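Local coordinates for protein amidohydrolase (Pseudomonas aeruginosa, PDB 2I5G) that probably acts as a metal-dependent dipeptidase of the membrane dipeptidase (M19) family, built on a TIM-barrel fold, at residues A[232-235]-A[236-240]; A[316-319]-A[320-324]; A[90-94]-A[95-99]. The protein carries 2 engineered substitutions. One frame throughout, in Å; residues are numbered along the deposited sequence.

How the interactions relate
All three contacts are local, and together they sample different parts of one TIM-barrel chain. Interaction 3 comes first in sequence, where strand 86-92 ends in a turn; interaction 1 lies in helix 225-239, the helix of a beta-alpha-beta unit; interaction 2 lies at the end of helix 304-323, close to the C-terminus. Interactions 1 and 3 lie on opposite sides of the chain's centre, their own centres 28 Å apart. Interactions 2 and 3 approach to about 7 Å between nearest atoms: interaction 3 includes the end of strand 86-92, and Leu319 and Trp323 of interaction 2 pack on Leu89 of it. By analogy with other TIM barrels, interaction 3 probably lies at the catalytic end.

Interaction 1 of 3, residues A[232-235]-A[236-240]; sequences IEYV and MNIVG
Val235 lays its CG1 methyl alongside CG2 of Val239, 3.7 Å away, one turn further along helix 225-239, the helix of a beta-alpha-beta crossover between strands 207-210 and 244-246. The two valines point the same way. CG1 of Val235 stands anti to its own backbone N (chi1 172°) and therefore leans toward the next turn, while CG2 of Val239 sits beside its backbone N and leans back to meet it. Both side chains rest on Val208 of strand 207-210, so the pair forms part of the seam between helix and sheet.

On another side of the helix the same four-residue spacing brings Tyr234 beside Ile238. The terminal methyl CD1 of Ile238 approaches Tyr234 CE2 obliquely at 4.1 Å; the phenol oxygen reaches beyond the pair to hydrogen-bond Asp195. A water oxygen lies 3.2 Å above the plane of the Tyr234 ring, offset toward the rim. The water donates to Tyr234 O, and its oxygen accepts from Asn237 ND2 at 2.6 Å, joining an exposed amide to a backbone carbonyl.

The backbone shows how the helix runs out. Val235 O accepts two N-H groups: Val239 N, at 2.8 Å, approaches almost in line with the carbonyl bond, whereas Ile238 N, at 3.0 Å, stands well above the carbonyl plane. Glu233, meanwhile, sends its carboxylate to a salt bridge with Arg300. Gly240 then leaves helical geometry with positive phi, yet its N still reaches back to Met236 O at 3.0 Å.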
ATOM      1  N   ILE A 232       7.361  33.209  -2.858  1.00 12.20           N
ATOM      2  CA  ILE A 232       6.351  33.220  -3.906  1.00 12.50           C
ATOM      3  C   ILE A 232       6.895  33.839  -5.184  1.00 13.45           C
ATOM      4  O   ILE A 232       6.481  33.477  -6.289  1.00 15.74           O
ATOM      5  CB  ILE A 232       5.081  33.980  -3.450  1.00  5.68           C
ATOM      6  CG1 ILE A 232       4.362  33.159  -2.376  1.00  4.05           C
ATOM      7  CG2 ILE A 232       4.149  34.233  -4.635  1.00  5.28           C
ATOM      8  CD1 ILE A 232       3.138  33.799  -1.842  1.00  5.84           C
ATOM      9  N   GLU A 233       7.832  34.767  -5.038  1.00 18.13           N
ATOM     10  CA  GLU A 233       8.425  35.414  -6.198  1.00 17.71           C
ATOM     11  C   GLU A 233       9.507  34.514  -6.800  1.00 18.19           C
ATOM     12  O   GLU A 233       9.692  34.488  -8.018  1.00 18.03           O
ATOM     13  CB  GLU A 233       8.987  36.776  -5.789  1.00 17.10           C
ATOM     14  CG  GLU A 233       7.910  37.679  -5.191  1.00 22.61           C
ATOM     15  CD  GLU A 233       8.455  38.934  -4.512  1.00 25.09           C
ATOM     16  OE1 GLU A 233       9.438  38.831  -3.746  1.00 24.32           O
ATOM     17  OE2 GLU A 233       7.881  40.024  -4.733  1.00 27.89           O
ATOM     18  N   TYR A 234      10.203  33.767  -5.945  1.00 11.26           N
ATOM     19  CA  TYR A 234      11.248  32.854  -6.394  1.00 10.24           C
ATOM     20  C   TYR A 234      10.602  31.808  -7.288  1.00 11.29           C
ATOM     21  O   TYR A 234      11.108  31.498  -8.363  1.00 12.35           O
ATOM     22  CB  TYR A 234      11.903  32.157  -5.193  1.00  9.07           C
ATOM     23  CG  TYR A 234      12.990  31.155  -5.538  1.00  8.47           C
ATOM     24  CD1 TYR A 234      14.319  31.547  -5.672  1.00  9.15           C
ATOM     25  CD2 TYR A 234      12.686  29.809  -5.727  1.00 10.15           C
ATOM     26  CE1 TYR A 234      15.326  30.619  -5.987  1.00  6.34           C
ATOM     27  CE2 TYR A 234      13.681  28.875  -6.041  1.00  8.50           C
ATOM     28  CZ  TYR A 234      15.000  29.285  -6.169  1.00  8.83           C
ATOM     29  OH  TYR A 234      15.982  28.353  -6.463  1.00  7.15           O
ATOM     30  N   VAL A 235       9.470  31.271  -6.838  1.00 12.81           N
ATOM     31  CA  VAL A 235       8.754  30.242  -7.585  1.00 13.52           C
ATOM     32  C   VAL A 235       8.176  30.787  -8.875  1.00 14.26           C
ATOM     33  O   VAL A 235       8.242  30.135  -9.914  1.00 14.66           O
ATOM     34  CB  VAL A 235       7.597  29.614  -6.742  1.00  9.65           C
ATOM     35  CG1 VAL A 235       6.744  28.695  -7.613  1.00  6.38           C
ATOM     36  CG2 VAL A 235       8.168  28.824  -5.577  1.00  9.00           C
HETATM   37  N   MSE A 236       7.603  31.981  -8.812  1.00 16.89           N
HETATM   38  CA  MSE A 236       7.023  32.578 -10.003  1.00 19.56           C
HETATM   39  C   MSE A 236       8.105  32.871 -11.034  1.00 18.37           C
HETATM   40  O   MSE A 236       7.822  33.006 -12.224  1.00 17.39           O
HETATM   41  CB  MSE A 236       6.280  33.864  -9.653  1.00 33.75           C
HETATM   42  CG  MSE A 236       5.564  34.474 -10.842  1.00 40.53           C
HETATM   43 SE   MSE A 236       4.451  35.973 -10.376  1.00 52.69          SE
HETATM   44  CE  MSE A 236       5.818  37.344 -10.404  1.00 47.65           C
ATOM     45  N   ASN A 237       9.348  32.968 -10.573  1.00 21.38           N
ATOM     46  CA  ASN A 237      10.466  33.232 -11.469  1.00 21.16           C
ATOM     47  C   ASN A 237      10.760  32.022 -12.359  1.00 22.49           C
ATOM     48  O   ASN A 237      11.348  32.161 -13.433  1.00 24.12           O
ATOM     49  CB  ASN A 237      11.712  33.596 -10.659  1.00 26.85           C
ATOM     50  CG  ASN A 237      12.972  33.658 -11.513  1.00 27.25           C
ATOM     51  OD1 ASN A 237      13.055  34.428 -12.469  1.00 27.08           O
ATOM     52  ND2 ASN A 237      13.963  32.842 -11.163  1.00 26.80           N
ATOM     53  N   ILE A 238      10.349  30.837 -11.908  1.00 14.91           N
ATOM     54  CA  ILE A 238      10.568  29.597 -12.657  1.00 12.33           C
ATOM     55  C   ILE A 238       9.281  29.125 -13.322  1.00 11.97           C
ATOM     56  O   ILE A 238       9.253  28.801 -14.509  1.00 11.34           O
ATOM     57  CB  ILE A 238      11.056  28.469 -11.718  1.00 17.75           C
ATOM     58  CG1 ILE A 238      12.353  28.892 -11.032  1.00 15.54           C
ATOM     59  CG2 ILE A 238      11.261  27.176 -12.498  1.00 15.95           C
ATOM     60  CD1 ILE A 238      12.768  27.970  -9.914  1.00 13.81           C
ATOM     61  N   VAL A 239       8.221  29.088 -12.525  1.00 14.82           N
ATOM     62  CA  VAL A 239       6.893  28.646 -12.953  1.00 13.65           C
ATOM     63  C   VAL A 239       6.149  29.591 -13.916  1.00 13.02           C
ATOM     64  O   VAL A 239       5.475  29.143 -14.842  1.00 12.86           O
ATOM     65  CB  VAL A 239       5.998  28.398 -11.697  1.00 12.98           C
ATOM     66  CG1 VAL A 239       4.535  28.279 -12.094  1.00 12.65           C
ATOM     67  CG2 VAL A 239       6.459  27.142 -10.978  1.00 11.56           C
ATOM     68  N   GLY A 240       6.261  30.894 -13.693  1.00 11.23           N
ATOM     69  CA  GLY A 240       5.559  31.836 -14.546  1.00 12.31           C
ATOM     70  C   GLY A 240       4.294  32.328 -13.863  1.00 14.33           C
ATOM     71  O   GLY A 240       3.795  31.679 -12.941  1.00 15.42           O
TER
HETATM   72  O   HOH W   1      14.070  31.586  -8.905  1.00 30.32           O

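Interaction 2 of 3, residues A[316-319]-A[320-324]; sequences VRVL and RDVWG
The indole of Trp323 carries Leu319 over one face, four residues back on the same helix. Leu319 CB sits 4.1 Å from the centroid of the six-membered ring and only 5° off its normal, a CH-pi contact. From the same side, Leu319 CD2 comes down to 3.5 Å from Trp323 CZ2, and Leu319 O lies 3.1 Å above the ring plane toward its rim. That carbonyl also accepts Trp323 N at 3.0 Å, so backbone and side chain of one residue both border the ring. With CG of Trp323 beside its backbone N (chi1 -58°), the indole is turned back along the helix to receive them. At the indole edge NE1 makes a weak hydrogen bond with Gly114 O; separately, Lys109 forms a cation-pi contact with the ring system.

The second flat group, the guanidinium of Arg320, is met obliquely by Val316 CG1, 4.1 Å from Arg320 NH2. Elsewhere on the helix, Val322 N donates almost straight to Val318 O at 2.8 Å, and Asp321 forms a salt bridge with Lys174.

Leu319 and Trp323 both pack on Leu89 of strand 86-92, while Val318 and Val322 rest on Pro175. Together they make i to i+4 packing along the last turns of the C-terminal helix 304-323, which is consistent with a helix covering the N-terminal ends of the strands of a TIM barrel.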
ATOM      1  N   VAL A 316      -8.533  29.036 -10.075  1.00 15.26           N
ATOM      2  CA  VAL A 316      -9.803  28.831 -10.751  1.00 16.60           C
ATOM      3  C   VAL A 316      -9.627  28.275 -12.165  1.00 17.77           C
ATOM      4  O   VAL A 316     -10.332  27.349 -12.562  1.00 18.88           O
ATOM      5  CB  VAL A 316     -10.615  30.146 -10.816  1.00  9.91           C
ATOM      6  CG1 VAL A 316     -11.922  29.912 -11.553  1.00  7.39           C
ATOM      7  CG2 VAL A 316     -10.893  30.652  -9.409  1.00  7.05           C
ATOM      8  N   ARG A 317      -8.678  28.832 -12.913  1.00 10.46           N
ATOM      9  CA  ARG A 317      -8.417  28.395 -14.283  1.00 11.09           C
ATOM     10  C   ARG A 317      -8.008  26.924 -14.412  1.00 10.20           C
ATOM     11  O   ARG A 317      -8.444  26.236 -15.338  1.00  9.32           O
ATOM     12  CB  ARG A 317      -7.348  29.285 -14.919  1.00 60.52           C
ATOM     13  CG  ARG A 317      -6.912  28.834 -16.304  1.00 68.33           C
ATOM     14  CD  ARG A 317      -6.242  29.964 -17.069  1.00 73.99           C
ATOM     15  NE  ARG A 317      -7.169  31.069 -17.312  1.00 79.30           N
ATOM     16  CZ  ARG A 317      -8.270  30.978 -18.056  1.00 81.52           C
ATOM     17  NH1 ARG A 317      -8.595  29.830 -18.640  1.00 80.65           N
ATOM     18  NH2 ARG A 317      -9.053  32.037 -18.210  1.00 83.47           N
ATOM     19  N   VAL A 318      -7.180  26.439 -13.492  1.00 12.65           N
ATOM     20  CA  VAL A 318      -6.743  25.047 -13.546  1.00 12.50           C
ATOM     21  C   VAL A 318      -7.845  24.090 -13.081  1.00 13.87           C
ATOM     22  O   VAL A 318      -8.014  23.005 -13.640  1.00 14.64           O
ATOM     23  CB  VAL A 318      -5.484  24.819 -12.685  1.00 10.59           C
ATOM     24  CG1 VAL A 318      -5.836  24.879 -11.209  1.00  9.02           C
ATOM     25  CG2 VAL A 318      -4.864  23.489 -13.036  1.00  7.33           C
ATOM     26  N   LEU A 319      -8.592  24.491 -12.058  1.00 14.98           N
ATOM     27  CA  LEU A 319      -9.681  23.665 -11.556  1.00 15.67           C
ATOM     28  C   LEU A 319     -10.749  23.565 -12.628  1.00 16.95           C
ATOM     29  O   LEU A 319     -11.438  22.556 -12.734  1.00 18.20           O
ATOM     30  CB  LEU A 319     -10.280  24.268 -10.283  1.00 10.31           C
ATOM     31  CG  LEU A 319      -9.432  24.063  -9.023  1.00  9.02           C
ATOM     32  CD1 LEU A 319     -10.039  24.799  -7.851  1.00  7.17           C
ATOM     33  CD2 LEU A 319      -9.335  22.573  -8.731  1.00  9.22           C
ATOM     34  N   ARG A 320     -10.882  24.621 -13.423  1.00 10.01           N
ATOM     35  CA  ARG A 320     -11.868  24.642 -14.494  1.00 11.71           C
ATOM     36  C   ARG A 320     -11.411  23.643 -15.548  1.00 11.84           C
ATOM     37  O   ARG A 320     -12.209  22.876 -16.099  1.00 10.26           O
ATOM     38  CB  ARG A 320     -11.958  26.044 -15.098  1.00 34.24           C
ATOM     39  CG  ARG A 320     -13.005  26.195 -16.188  1.00 40.10           C
ATOM     40  CD  ARG A 320     -12.941  27.591 -16.802  1.00 45.99           C
ATOM     41  NE  ARG A 320     -13.287  28.640 -15.842  1.00 50.78           N
ATOM     42  CZ  ARG A 320     -14.517  28.861 -15.384  1.00 52.87           C
ATOM     43  NH1 ARG A 320     -15.528  28.106 -15.801  1.00 52.99           N
ATOM     44  NH2 ARG A 320     -14.741  29.835 -14.506  1.00 51.57           N
ATOM     45  N   ASP A 321     -10.109  23.654 -15.811  1.00 20.61           N
ATOM     46  CA  ASP A 321      -9.516  22.754 -16.787  1.00 21.07           C
ATOM     47  C   ASP A 321      -9.751  21.308 -16.359  1.00 20.93           C
ATOM     48  O   ASP A 321     -10.350  20.528 -17.093  1.00 22.06           O
ATOM     49  CB  ASP A 321      -8.008  23.001 -16.889  1.00 25.12           C
ATOM     50  CG  ASP A 321      -7.383  22.330 -18.105  1.00 27.57           C
ATOM     51  OD1 ASP A 321      -7.899  21.286 -18.556  1.00 26.61           O
ATOM     52  OD2 ASP A 321      -6.361  22.848 -18.606  1.00 29.33           O
ATOM     53  N   VAL A 322      -9.288  20.967 -15.158  1.00 12.42           N
ATOM     54  CA  VAL A 322      -9.405  19.605 -14.639  1.00 12.26           C
ATOM     55  C   VAL A 322     -10.819  19.053 -14.422  1.00 11.72           C
ATOM     56  O   VAL A 322     -11.043  17.865 -14.616  1.00 12.08           O
ATOM     57  CB  VAL A 322      -8.618  19.453 -13.327  1.00 38.26           C
ATOM     58  CG1 VAL A 322      -7.154  19.808 -13.560  1.00 37.20           C
ATOM     59  CG2 VAL A 322      -9.219  20.337 -12.259  1.00 38.69           C
ATOM     60  N   TRP A 323     -11.774  19.888 -14.018  1.00  8.51           N
ATOM     61  CA  TRP A 323     -13.134  19.396 -13.817  1.00  8.61           C
ATOM     62  C   TRP A 323     -13.996  19.506 -15.069  1.00  9.05           C
ATOM     63  O   TRP A 323     -15.130  19.035 -15.070  1.00  8.86           O
ATOM     64  CB  TRP A 323     -13.846  20.163 -12.701  1.00 11.88           C
ATOM     65  CG  TRP A 323     -13.194  20.131 -11.369  1.00 13.95           C
ATOM     66  CD1 TRP A 323     -12.330  19.187 -10.899  1.00 14.15           C
ATOM     67  CD2 TRP A 323     -13.388  21.067 -10.300  1.00 15.26           C
ATOM     68  NE1 TRP A 323     -11.972  19.473  -9.604  1.00 14.86           N
ATOM     69  CE2 TRP A 323     -12.608  20.622  -9.209  1.00 16.42           C
ATOM     70  CE3 TRP A 323     -14.148  22.237 -10.155  1.00 15.29           C
ATOM     71  CZ2 TRP A 323     -12.565  21.305  -7.988  1.00 17.19           C
ATOM     72  CZ3 TRP A 323     -14.105  22.916  -8.943  1.00 15.44           C
ATOM     73  CH2 TRP A 323     -13.318  22.447  -7.876  1.00 16.98           C
ATOM     74  N   GLY A 324     -13.467  20.123 -16.127  1.00 23.02           N
ATOM     75  CA  GLY A 324     -14.241  20.302 -17.348  1.00 22.31           C
ATOM     76  C   GLY A 324     -15.420  21.192 -16.989  1.00 22.66           C
ATOM     77  O   GLY A 324     -16.106  21.762 -17.836  1.00 22.25           O
TER

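Interaction 3 of 3, residues A[90-94]-A[95-99]; sequences YGFQN and AHAFE
This is a local turn contact, buried where strand 86-92 gives way to the loop leading to helix 103-110, and it consists of one polar bond and one apolar touch. In the first, Asn94 OD1 accepts the backbone N of His96 at 2.9 Å, the side chain closing the ring of an Asx turn. The N-H points well at the oxygen (154°), but the donor stands above the plane of the amide, 56° out of it. Asn94 CG lies anti to its backbone N and beside the carbonyl carbon (chi1 -160°), which carries OD1 forward over the following peptides. Asn94 and His96 extend side by side, amide and imidazole planes 45° apart, with His96 CB 3.3 Å from Asn94 OD1. The other end of the amide is also held: ND2 donates to Val43 O.

The apolar touch comes from the strand. Phe92 CE2 meets Ala97 CB obliquely at 3.7 Å, and Phe108 of helix 103-110 packs edge-to-face with the same phenylalanine.

The Asx turn runs straight into the 3-10 segment 96-98, sharing His96 with it; there Phe98 N reaches Ala95 O at 2.9 Å and Glu99 N bonds to His96 O. An Asx turn thus starts a short 3-10 turn at the C-terminal end of a parallel strand, the end of a TIM barrel whose loops generally form the active site.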
ATOM      1  N   TYR A  90     -13.637  20.015  -0.779  1.00  6.06           N
ATOM      2  CA  TYR A  90     -13.071  18.856  -0.093  1.00  5.62           C
ATOM      3  C   TYR A  90     -11.846  18.269  -0.758  1.00  6.31           C
ATOM      4  O   TYR A  90     -11.847  18.024  -1.971  1.00  6.58           O
ATOM      5  CB  TYR A  90     -14.110  17.742   0.040  1.00  4.71           C
ATOM      6  CG  TYR A  90     -15.243  18.067   0.973  1.00  5.58           C
ATOM      7  CD1 TYR A  90     -15.105  19.054   1.953  1.00  4.06           C
ATOM      8  CD2 TYR A  90     -16.437  17.351   0.914  1.00  5.56           C
ATOM      9  CE1 TYR A  90     -16.125  19.314   2.852  1.00  4.96           C
ATOM     10  CE2 TYR A  90     -17.469  17.603   1.811  1.00  5.81           C
ATOM     11  CZ  TYR A  90     -17.305  18.584   2.779  1.00  7.06           C
ATOM     12  OH  TYR A  90     -18.312  18.820   3.683  1.00  7.41           O
ATOM     13  N   GLY A  91     -10.815  18.012   0.049  1.00  4.60           N
ATOM     14  CA  GLY A  91      -9.593  17.428  -0.469  1.00  5.66           C
ATOM     15  C   GLY A  91      -9.019  16.315   0.394  1.00  6.09           C
ATOM     16  O   GLY A  91      -9.272  16.248   1.605  1.00  5.55           O
ATOM     17  N   PHE A  92      -8.259  15.424  -0.242  1.00  6.19           N
ATOM     18  CA  PHE A  92      -7.599  14.319   0.455  1.00  8.29           C
ATOM     19  C   PHE A  92      -6.103  14.553   0.318  1.00 10.91           C
ATOM     20  O   PHE A  92      -5.625  14.958  -0.745  1.00 12.50           O
ATOM     21  CB  PHE A  92      -7.882  12.963  -0.203  1.00 11.26           C
ATOM     22  CG  PHE A  92      -9.302  12.506  -0.116  1.00 10.13           C
ATOM     23  CD1 PHE A  92     -10.263  13.247   0.558  1.00  9.53           C
ATOM     24  CD2 PHE A  92      -9.671  11.294  -0.691  1.00  8.53           C
ATOM     25  CE1 PHE A  92     -11.567  12.785   0.658  1.00  9.39           C
ATOM     26  CE2 PHE A  92     -10.972  10.823  -0.594  1.00  8.93           C
ATOM     27  CZ  PHE A  92     -11.922  11.569   0.080  1.00  9.84           C
ATOM     28  N   GLN A  93      -5.354  14.300   1.378  1.00 11.12           N
ATOM     29  CA  GLN A  93      -3.920  14.455   1.278  1.00 11.88           C
ATOM     30  C   GLN A  93      -3.300  13.069   1.146  1.00 12.20           C
ATOM     31  O   GLN A  93      -2.105  12.876   1.358  1.00 13.38           O
ATOM     32  CB  GLN A  93      -3.370  15.198   2.492  1.00 18.07           C
ATOM     33  CG  GLN A  93      -3.582  16.699   2.404  1.00 20.55           C
ATOM     34  CD  GLN A  93      -2.499  17.490   3.118  1.00 24.51           C
ATOM     35  OE1 GLN A  93      -1.305  17.348   2.820  1.00 25.76           O
ATOM     36  NE2 GLN A  93      -2.911  18.336   4.060  1.00 24.98           N
ATOM     37  N   ASN A  94      -4.133  12.100   0.778  1.00 16.66           N
ATOM     38  CA  ASN A  94      -3.675  10.729   0.605  1.00 16.51           C
ATOM     39  C   ASN A  94      -4.662   9.963  -0.271  1.00 16.56           C
ATOM     40  O   ASN A  94      -5.873  10.109  -0.124  1.00 16.81           O
ATOM     41  CB  ASN A  94      -3.562  10.035   1.962  1.00 17.68           C
ATOM     42  CG  ASN A  94      -2.655   8.818   1.925  1.00 18.61           C
ATOM     43  OD1 ASN A  94      -2.473   8.194   0.882  1.00 20.68           O
ATOM     44  ND2 ASN A  94      -2.090   8.469   3.072  1.00 20.46           N
ATOM     45  N   ALA A  95      -4.141   9.150  -1.181  1.00  9.45           N
ATOM     46  CA  ALA A  95      -4.988   8.350  -2.055  1.00  8.87           C
ATOM     47  C   ALA A  95      -5.425   7.085  -1.321  1.00  9.89           C
ATOM     48  O   ALA A  95      -6.241   6.315  -1.827  1.00  8.91           O
ATOM     49  CB  ALA A  95      -4.230   7.977  -3.313  1.00  5.72           C
ATOM     50  N   HIS A  96      -4.884   6.886  -0.121  1.00 10.93           N
ATOM     51  CA  HIS A  96      -5.189   5.710   0.681  1.00 12.08           C
ATOM     52  C   HIS A  96      -6.679   5.517   0.951  1.00 12.86           C
ATOM     53  O   HIS A  96      -7.138   4.387   1.160  1.00 13.29           O
ATOM     54  CB  HIS A  96      -4.423   5.759   2.002  1.00 32.32           C
ATOM     55  CG  HIS A  96      -4.555   4.510   2.816  1.00 36.44           C
ATOM     56  ND1 HIS A  96      -4.181   3.271   2.341  1.00 36.73           N
ATOM     57  CD2 HIS A  96      -5.049   4.304   4.061  1.00 37.26           C
ATOM     58  CE1 HIS A  96      -4.441   2.354   3.256  1.00 38.56           C
ATOM     59  NE2 HIS A  96      -4.969   2.955   4.309  1.00 38.97           N
ATOM     60  N   ALA A  97      -7.432   6.615   0.940  1.00 20.75           N
ATOM     61  CA  ALA A  97      -8.874   6.571   1.169  1.00 18.94           C
ATOM     62  C   ALA A  97      -9.567   5.711   0.112  1.00 19.00           C
ATOM     63  O   ALA A  97     -10.648   5.170   0.359  1.00 20.80           O
ATOM     64  CB  ALA A  97      -9.441   7.969   1.145  1.00 15.52           C
ATOM     65  N   PHE A  98      -8.952   5.597  -1.065  1.00  9.99           N
ATOM     66  CA  PHE A  98      -9.501   4.776  -2.144  1.00  8.41           C
ATOM     67  C   PHE A  98      -9.233   3.304  -1.850  1.00 10.00           C
ATOM     68  O   PHE A  98      -9.785   2.420  -2.512  1.00 11.18           O
ATOM     69  CB  PHE A  98      -8.836   5.082  -3.489  1.00  6.68           C
ATOM     70  CG  PHE A  98      -8.990   6.496  -3.954  1.00  3.60           C
ATOM     71  CD1 PHE A  98     -10.213   7.149  -3.866  1.00  1.70           C
ATOM     72  CD2 PHE A  98      -7.912   7.155  -4.548  1.00  1.98           C
ATOM     73  CE1 PHE A  98     -10.362   8.438  -4.368  1.00  2.16           C
ATOM     74  CE2 PHE A  98      -8.046   8.441  -5.053  1.00  1.70           C
ATOM     75  CZ  PHE A  98      -9.271   9.084  -4.965  1.00  5.34           C
ATOM     76  N   GLU A  99      -8.373   3.042  -0.870  1.00  8.98           N
ATOM     77  CA  GLU A  99      -8.005   1.673  -0.530  1.00 10.87           C
ATOM     78  C   GLU A  99      -7.558   0.937  -1.806  1.00  9.38           C
ATOM     79  O   GLU A  99      -6.652   1.410  -2.502  1.00  7.95           O
ATOM     80  CB  GLU A  99      -9.175   0.965   0.165  1.00 19.60           C
ATOM     81  CG  GLU A  99      -9.416   1.507   1.581  1.00 26.89           C
ATOM     82  CD  GLU A  99     -10.504   0.769   2.365  1.00 31.06           C
ATOM     83  OE1 GLU A  99     -10.716   1.129   3.548  1.00 33.07           O
ATOM     84  OE2 GLU A  99     -11.144  -0.157   1.812  1.00 31.26           O
TER